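Local structure of catechol 2,3-dioxygenase (Pseudomonas sp. KL28, 3HPY) at residues G191-C196 with G249-C254; K199-A204 with E267-G272; F71-L74 with T78-K81. The protein probably catalyses the iron-dependent extradiol cleavage of catechol by dioxygen to 2-hydroxy-6-oxohexa-2,4-dienoate. All coordinates share one frame; numbering follows the deposited sequence.

How the contacts relate
Contacts 1 and 2 are parts of one active site. Their centres are 6 Å apart, and both touch the bound 4-methylcatechol. Contact 1 borders the methyl-bearing side of its ring. Contact 2 brings in the iron and meets the catechol oxygens. Strands 189-195 and 203-207 are neighbours in the same sheet. They are joined by probable hydrogen bonds from L194 O to D202 N at 2.7 Å and from L194 N to I203 O at 2.9 Å. Contact 3 belongs to the N-terminal half. Its centre is 24 Å from contact 1 and 22 Å from contact 2, far from the ligand. It still touches contact 2, where F71 CZ packs on I203 CD1 at 3.7 Å.

Contact 1 (G191-C196 with G249-C254). With MCT (4-methylcatechol), chain J.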
# COMPACT_ATOMS: atom_id res chain seq x y z
N GLY C 191 30.68 -1.61 8.98
CA GLY C 191 29.83 -1.30 7.85
C GLY C 191 29.57 0.19 7.85
O GLY C 191 29.38 0.81 8.90
N ILE C 192 29.51 0.77 6.66
CA ILE C 192 29.35 2.20 6.54
C ILE C 192 28.39 2.56 5.39
O ILE C 192 28.50 2.03 4.28
CB ILE C 192 30.79 2.77 6.38
CG1 ILE C 192 31.42 2.95 7.76
CG2 ILE C 192 30.82 4.01 5.55
CD1 ILE C 192 32.87 3.38 7.73
N TRP C 193 27.42 3.44 5.68
CA TRP C 193 26.43 3.90 4.69
C TRP C 193 26.61 5.39 4.38
O TRP C 193 26.26 6.25 5.19
CB TRP C 193 25.00 3.64 5.21
CG TRP C 193 24.63 2.20 5.15
CD1 TRP C 193 23.86 1.58 4.21
CD2 TRP C 193 25.13 1.16 6.00
NE1 TRP C 193 23.85 0.22 4.41
CE2 TRP C 193 24.63 -0.06 5.50
CE3 TRP C 193 25.97 1.15 7.13
CZ2 TRP C 193 24.93 -1.30 6.10
CZ3 TRP C 193 26.27 -0.08 7.72
CH2 TRP C 193 25.75 -1.28 7.20
N LEU C 194 27.13 5.68 3.20
CA LEU C 194 27.41 7.06 2.82
C LEU C 194 26.41 7.73 1.85
O LEU C 194 25.89 7.10 0.94
CB LEU C 194 28.81 7.13 2.21
CG LEU C 194 29.94 6.42 2.97
CD1 LEU C 194 31.13 6.23 2.04
CD2 LEU C 194 30.33 7.22 4.21
N SER C 195 26.18 9.03 2.05
CA SER C 195 25.29 9.80 1.19
C SER C 195 26.02 11.03 0.65
O SER C 195 26.89 11.58 1.32
CB SER C 195 24.04 10.25 1.97
OG SER C 195 23.20 11.11 1.21
N CYS C 196 25.69 11.43 -0.57
CA CYS C 196 26.27 12.63 -1.18
C CYS C 196 25.07 13.47 -1.58
O CYS C 196 25.14 14.26 -2.53
CB CYS C 196 27.10 12.26 -2.41
SG CYS C 196 26.21 11.39 -3.73
N GLY C 249 16.91 -2.55 9.45
CA GLY C 249 16.76 -1.54 10.50
C GLY C 249 17.54 -0.35 9.95
O GLY C 249 17.09 0.80 9.90
N VAL C 250 18.74 -0.71 9.52
CA VAL C 250 19.67 0.17 8.87
C VAL C 250 18.81 0.76 7.78
O VAL C 250 18.20 0.02 7.01
CB VAL C 250 20.76 -0.69 8.23
CG1 VAL C 250 21.66 0.13 7.35
CG2 VAL C 250 21.52 -1.41 9.31
N THR C 251 18.73 2.09 7.76
CA THR C 251 17.96 2.81 6.76
C THR C 251 16.44 2.62 6.76
O THR C 251 15.74 3.37 6.09
CB THR C 251 18.52 2.50 5.34
OG1 THR C 251 18.05 1.23 4.88
CG2 THR C 251 20.05 2.47 5.39
N ARG C 252 15.93 1.65 7.51
CA ARG C 252 14.48 1.44 7.54
C ARG C 252 13.96 1.08 6.13
O ARG C 252 12.76 1.03 5.90
CB ARG C 252 13.75 2.72 8.01
CG ARG C 252 14.24 3.45 9.29
CD ARG C 252 13.42 4.77 9.44
NE ARG C 252 13.61 5.56 10.67
CZ ARG C 252 12.96 6.70 10.92
NH1 ARG C 252 12.09 7.17 10.03
NH2 ARG C 252 13.17 7.37 12.05
N GLY C 253 14.88 0.85 5.19
CA GLY C 253 14.48 0.53 3.83
C GLY C 253 13.98 -0.88 3.58
O GLY C 253 14.70 -1.86 3.82
N CYS C 254 12.75 -1.00 3.08
CA CYS C 254 12.18 -2.31 2.79
C CYS C 254 12.88 -2.87 1.58
O CYS C 254 13.23 -2.11 0.67
CB CYS C 254 10.69 -2.18 2.52
SG CYS C 254 9.85 -1.44 3.89
C1 MCT J . 21.59 -2.74 4.40
C2 MCT J . 22.00 -3.26 3.16
C3 MCT J . 21.55 -2.64 1.97
O3 MCT J . 21.93 -3.13 0.79
C4 MCT J . 20.70 -1.50 2.02
O4 MCT J . 20.27 -0.92 0.86
C5 MCT J . 20.29 -0.98 3.28
C6 MCT J . 20.74 -1.61 4.46
C MCT J . 22.06 -3.39 5.66
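V250 lays one methyl, CG1, over a face of the W193 indole. The nearest ring atom is W193 CE2, 3.5 Å from V250 CG1. The methyl is 3.7 Å from the centroid of the five-membered ring and 20° off its normal, which makes a CH-pi contact. The two side chains cross at about a right angle. V250 CG1 stands anti to the backbone N (chi1 171°), and this turns the methyl onto the indole. The same methyl also touches the ligand ring, with V250 CG1 3.5 Å from C6 of 4-methylcatechol. T251 approaches the indole obliquely. Its CG2 methyl is 4.1 Å from W193 CD1, a looser apolar contact. T251 OG1 rests 3.5 Å from ligand C5. Its hydrogen bond goes back to V250 O, but is modelled very short and is doubtful in detail. On the benzo side of W193, CZ2 is 3.6 Å from the ligand methyl carbon C. The W193 ring and V250 CG1, with the T251 side chain, line the methyl and the neighbouring ring carbons.

G249-R252 form a type II beta turn, closed by R252 N to G249 O at 2.8 Å. T251 N donates to E179 OE2, which ties the turn to strand 176-182. The H201 ring also meets the indole, the two planes inclined by about 50°, and Y257 OH is hydrogen-bonded to the ligand. The arrangement is the apolar part of the catechol pocket of an extradiol dioxygenase, set in a domain of the glyoxalase superfamily.

Contact 2 (K199-A204 with E267-G272); sequences KVHDIA and ETFMGG. With FE (Fe (III) ion), chain I; MCT (4-methylcatechol), chain J.
This contact spans the iron site of an extradiol dioxygenase, a facial triad of two histidines and one carboxylate. E267 supplies the carboxylate, and H154 and H216 supply the two histidines. E267 OE1 binds the iron at 2.1 Å. E267 OE2 is 3.1 Å from the metal, so the carboxylate is monodentate. Its chain is extended, with CG anti to the backbone N (chi1 170°), which carries the group from the strand to the metal. S218 OG hydrogen-bonds OE1 and T255 OG1 hydrogen-bonds OE2. With the metal bond these fix the rotation of the carboxylate. 4-Methylcatechol chelates the iron through both oxygens, with O3 at 1.9 Å and O4 at 2.1 Å.

H201 reaches the ligand edge-on from K199-A204. Its NE2 makes a weak hydrogen bond to ligand O4, 3.2 Å long and bent to 132°. O4 lies at the edge of the imidazole, in its plane. F269 meets the same ring obliquely, with H201 CE1 4.4 Å from F269 CZ. Near the surface end of the contact, V200 CG1 packs on the backbone of G272, 4.1 Å from its CA. The backbone angles of G271 and G272 would jam a CB against the preceding carbonyl O, so they suit glycine. K199 NZ pairs with D202 OD1 in a salt bridge of 3.1 Å, coming from above the carboxylate plane.

Strand 265-270 lies between strands 213-220 and 254-259. F269 packs on D153 of strand 151-159, which pairs with strand 203-207, while T268 packs against helix 224-236.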
# COMPACT_ATOMS: atom_id res chain seq x y z
N LYS C 199 19.60 11.35 0.47
CA LYS C 199 19.11 9.98 0.44
C LYS C 199 19.80 9.27 1.61
O LYS C 199 20.87 9.71 2.06
CB LYS C 199 19.50 9.28 -0.87
CG LYS C 199 18.82 9.81 -2.13
CD LYS C 199 19.51 9.33 -3.40
CE LYS C 199 19.58 7.81 -3.49
NZ LYS C 199 20.42 7.34 -4.61
N VAL C 200 19.21 8.19 2.12
CA VAL C 200 19.81 7.43 3.22
C VAL C 200 21.23 6.99 2.87
O VAL C 200 22.08 6.87 3.75
CB VAL C 200 18.96 6.20 3.60
CG1 VAL C 200 17.93 6.58 4.63
CG2 VAL C 200 18.27 5.64 2.36
N HIS C 201 21.47 6.72 1.59
CA HIS C 201 22.81 6.37 1.12
C HIS C 201 22.90 6.19 -0.39
O HIS C 201 21.96 5.70 -1.04
CB HIS C 201 23.35 5.12 1.80
CG HIS C 201 22.62 3.87 1.42
ND1 HIS C 201 21.25 3.81 1.31
CD2 HIS C 201 23.07 2.62 1.17
CE1 HIS C 201 20.89 2.58 1.01
NE2 HIS C 201 21.97 1.83 0.92
N ASP C 202 24.03 6.60 -0.95
CA ASP C 202 24.26 6.45 -2.37
C ASP C 202 25.20 5.28 -2.58
O ASP C 202 25.30 4.73 -3.68
CB ASP C 202 24.85 7.75 -2.93
CG ASP C 202 23.82 8.87 -2.98
OD1 ASP C 202 23.03 8.91 -3.95
OD2 ASP C 202 23.79 9.69 -2.04
N ILE C 203 25.88 4.88 -1.51
CA ILE C 203 26.81 3.77 -1.56
C ILE C 203 27.16 3.31 -0.15
O ILE C 203 27.12 4.10 0.81
CB ILE C 203 28.11 4.17 -2.32
CG1 ILE C 203 28.95 2.93 -2.64
CG2 ILE C 203 28.91 5.17 -1.50
CD1 ILE C 203 30.07 3.19 -3.65
N ALA C 204 27.49 2.02 -0.00
CA ALA C 204 27.86 1.48 1.31
C ALA C 204 29.00 0.48 1.16
O ALA C 204 29.20 -0.08 0.09
CB ALA C 204 26.65 0.80 1.97
N GLU C 267 19.32 -5.80 -5.63
CA GLU C 267 18.30 -5.48 -4.64
C GLU C 267 17.25 -4.54 -5.21
O GLU C 267 17.56 -3.67 -6.05
CB GLU C 267 18.96 -4.83 -3.42
CG GLU C 267 18.01 -4.24 -2.39
CD GLU C 267 18.74 -3.36 -1.38
OE1 GLU C 267 19.53 -2.50 -1.82
OE2 GLU C 267 18.52 -3.51 -0.17
N THR C 268 16.00 -4.73 -4.78
CA THR C 268 14.89 -3.87 -5.16
C THR C 268 14.35 -3.38 -3.83
O THR C 268 13.82 -4.17 -3.04
CB THR C 268 13.72 -4.63 -5.85
OG1 THR C 268 13.32 -5.73 -5.03
CG2 THR C 268 14.12 -5.11 -7.22
N PHE C 269 14.51 -2.09 -3.54
CA PHE C 269 13.99 -1.58 -2.27
C PHE C 269 13.34 -0.21 -2.42
O PHE C 269 13.36 0.39 -3.49
CB PHE C 269 15.10 -1.51 -1.22
CG PHE C 269 15.80 -0.19 -1.17
CD1 PHE C 269 16.59 0.23 -2.22
CD2 PHE C 269 15.62 0.66 -0.07
CE1 PHE C 269 17.20 1.48 -2.20
CE2 PHE C 269 16.23 1.92 -0.04
CZ PHE C 269 17.02 2.33 -1.10
N MET C 270 12.75 0.26 -1.32
CA MET C 270 12.12 1.57 -1.26
C MET C 270 11.99 2.02 0.20
O MET C 270 12.07 1.21 1.13
CB MET C 270 10.75 1.56 -1.98
CG MET C 270 9.62 0.80 -1.32
SD MET C 270 8.95 1.69 0.10
CE MET C 270 8.41 3.21 -0.68
N GLY C 271 11.84 3.33 0.40
CA GLY C 271 11.72 3.85 1.76
C GLY C 271 13.00 4.38 2.38
O GLY C 271 14.02 4.52 1.71
N GLY C 272 12.93 4.67 3.67
CA GLY C 272 14.09 5.19 4.37
C GLY C 272 13.78 6.62 4.74
O GLY C 272 12.83 7.20 4.22
FE FE I . 21.25 -2.10 -0.59
C1 MCT J . 21.59 -2.74 4.40
C2 MCT J . 22.00 -3.26 3.16
C3 MCT J . 21.55 -2.64 1.97
O3 MCT J . 21.93 -3.13 0.79
C4 MCT J . 20.70 -1.50 2.02
O4 MCT J . 20.27 -0.92 0.86
C5 MCT J . 20.29 -0.98 3.28
C6 MCT J . 20.74 -1.61 4.46
C MCT J . 22.06 -3.39 5.66

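Contact 3 (F71-L74 with T78-K81)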
# COMPACT_ATOMS: atom_id res chain seq x y z
N PHE C 71 29.97 7.65 -10.64
CA PHE C 71 29.12 8.69 -10.07
C PHE C 71 29.10 9.92 -10.97
O PHE C 71 30.16 10.42 -11.37
CB PHE C 71 29.67 9.12 -8.71
CG PHE C 71 29.49 8.12 -7.62
CD1 PHE C 71 28.31 8.07 -6.89
CD2 PHE C 71 30.54 7.26 -7.26
CE1 PHE C 71 28.17 7.19 -5.83
CE2 PHE C 71 30.40 6.37 -6.19
CZ PHE C 71 29.22 6.34 -5.48
N LYS C 72 27.91 10.42 -11.29
CA LYS C 72 27.85 11.62 -12.12
C LYS C 72 28.08 12.82 -11.21
O LYS C 72 27.60 12.82 -10.07
CB LYS C 72 26.49 11.74 -12.81
CG LYS C 72 26.40 12.98 -13.68
CD LYS C 72 25.22 12.96 -14.62
CE LYS C 72 25.17 14.24 -15.43
NZ LYS C 72 24.14 14.16 -16.50
N VAL C 73 28.83 13.81 -11.68
CA VAL C 73 29.09 15.02 -10.88
C VAL C 73 28.36 16.20 -11.52
O VAL C 73 27.85 16.09 -12.63
CB VAL C 73 30.61 15.33 -10.77
CG1 VAL C 73 31.36 14.11 -10.23
CG2 VAL C 73 31.16 15.76 -12.12
N LEU C 74 28.33 17.34 -10.84
CA LEU C 74 27.60 18.49 -11.36
C LEU C 74 27.97 18.88 -12.79
O LEU C 74 27.09 18.94 -13.67
CB LEU C 74 27.78 19.70 -10.43
CG LEU C 74 26.81 20.88 -10.65
CD1 LEU C 74 25.35 20.43 -10.52
CD2 LEU C 74 27.11 21.94 -9.62
N THR C 78 33.49 20.66 -12.12
CA THR C 78 33.50 19.89 -10.88
C THR C 78 34.38 18.66 -11.07
O THR C 78 35.18 18.31 -10.20
CB THR C 78 32.08 19.44 -10.50
OG1 THR C 78 31.20 20.57 -10.56
CG2 THR C 78 32.06 18.85 -9.09
N LEU C 79 34.23 18.02 -12.23
CA LEU C 79 34.99 16.82 -12.56
C LEU C 79 36.49 17.09 -12.41
O LEU C 79 37.18 16.38 -11.68
CB LEU C 79 34.68 16.39 -13.99
CG LEU C 79 35.19 15.01 -14.43
CD1 LEU C 79 34.55 13.94 -13.54
CD2 LEU C 79 34.83 14.75 -15.89
N GLU C 80 36.98 18.11 -13.11
CA GLU C 80 38.40 18.48 -13.05
C GLU C 80 38.78 18.73 -11.60
O GLU C 80 39.80 18.25 -11.11
CB GLU C 80 38.66 19.74 -13.87
CG GLU C 80 38.27 19.65 -15.33
CD GLU C 80 38.97 18.52 -16.05
OE1 GLU C 80 40.06 18.10 -15.58
OE2 GLU C 80 38.45 18.05 -17.09
N LYS C 81 37.94 19.50 -10.92
CA LYS C 81 38.14 19.86 -9.52
C LYS C 81 38.36 18.62 -8.65
O LYS C 81 39.32 18.55 -7.87
CB LYS C 81 36.93 20.66 -9.06
CG LYS C 81 37.16 21.55 -7.86
CD LYS C 81 36.96 20.81 -6.56
CE LYS C 81 37.02 21.78 -5.39
NZ LYS C 81 36.85 21.08 -4.09
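Strand 65-73 ends at this contact, and the chain turns directly into helix 76-89. It is a tight beta-alpha junction within the N-terminal VOC domain. The end of the strand meets the first turn of the helix. V73 CA comes within 6.4 Å of L79 CA, and L74 CA within 6.1 Å of T78 CA.

V73 carries the apolar part. Its CG2 lies between the backbone N and the carbonyl carbon (chi1 -55°), and this methyl meets both backbone and side-chain atoms of the helix. V73 CG2 is 3.8 Å from L79 N and 4.0 Å from L79 CB. The same methyl is 4.1 Å from T78 CB, so it sits against the helix between two consecutive residues. L79 also packs on L120 of strand 117-121, a neighbour of strand 65-73 in the sheet. The helix thus covers part of this sheet. Beside the junction, L74 packs on P277 of a second subunit, and K72 forms a salt bridge to D278 of that subunit. T78 OG1 is hydrogen-bonded to D75 OD1, in the turn before the helix, and T78 OG1 also lies 3.5 Å from L74 CB.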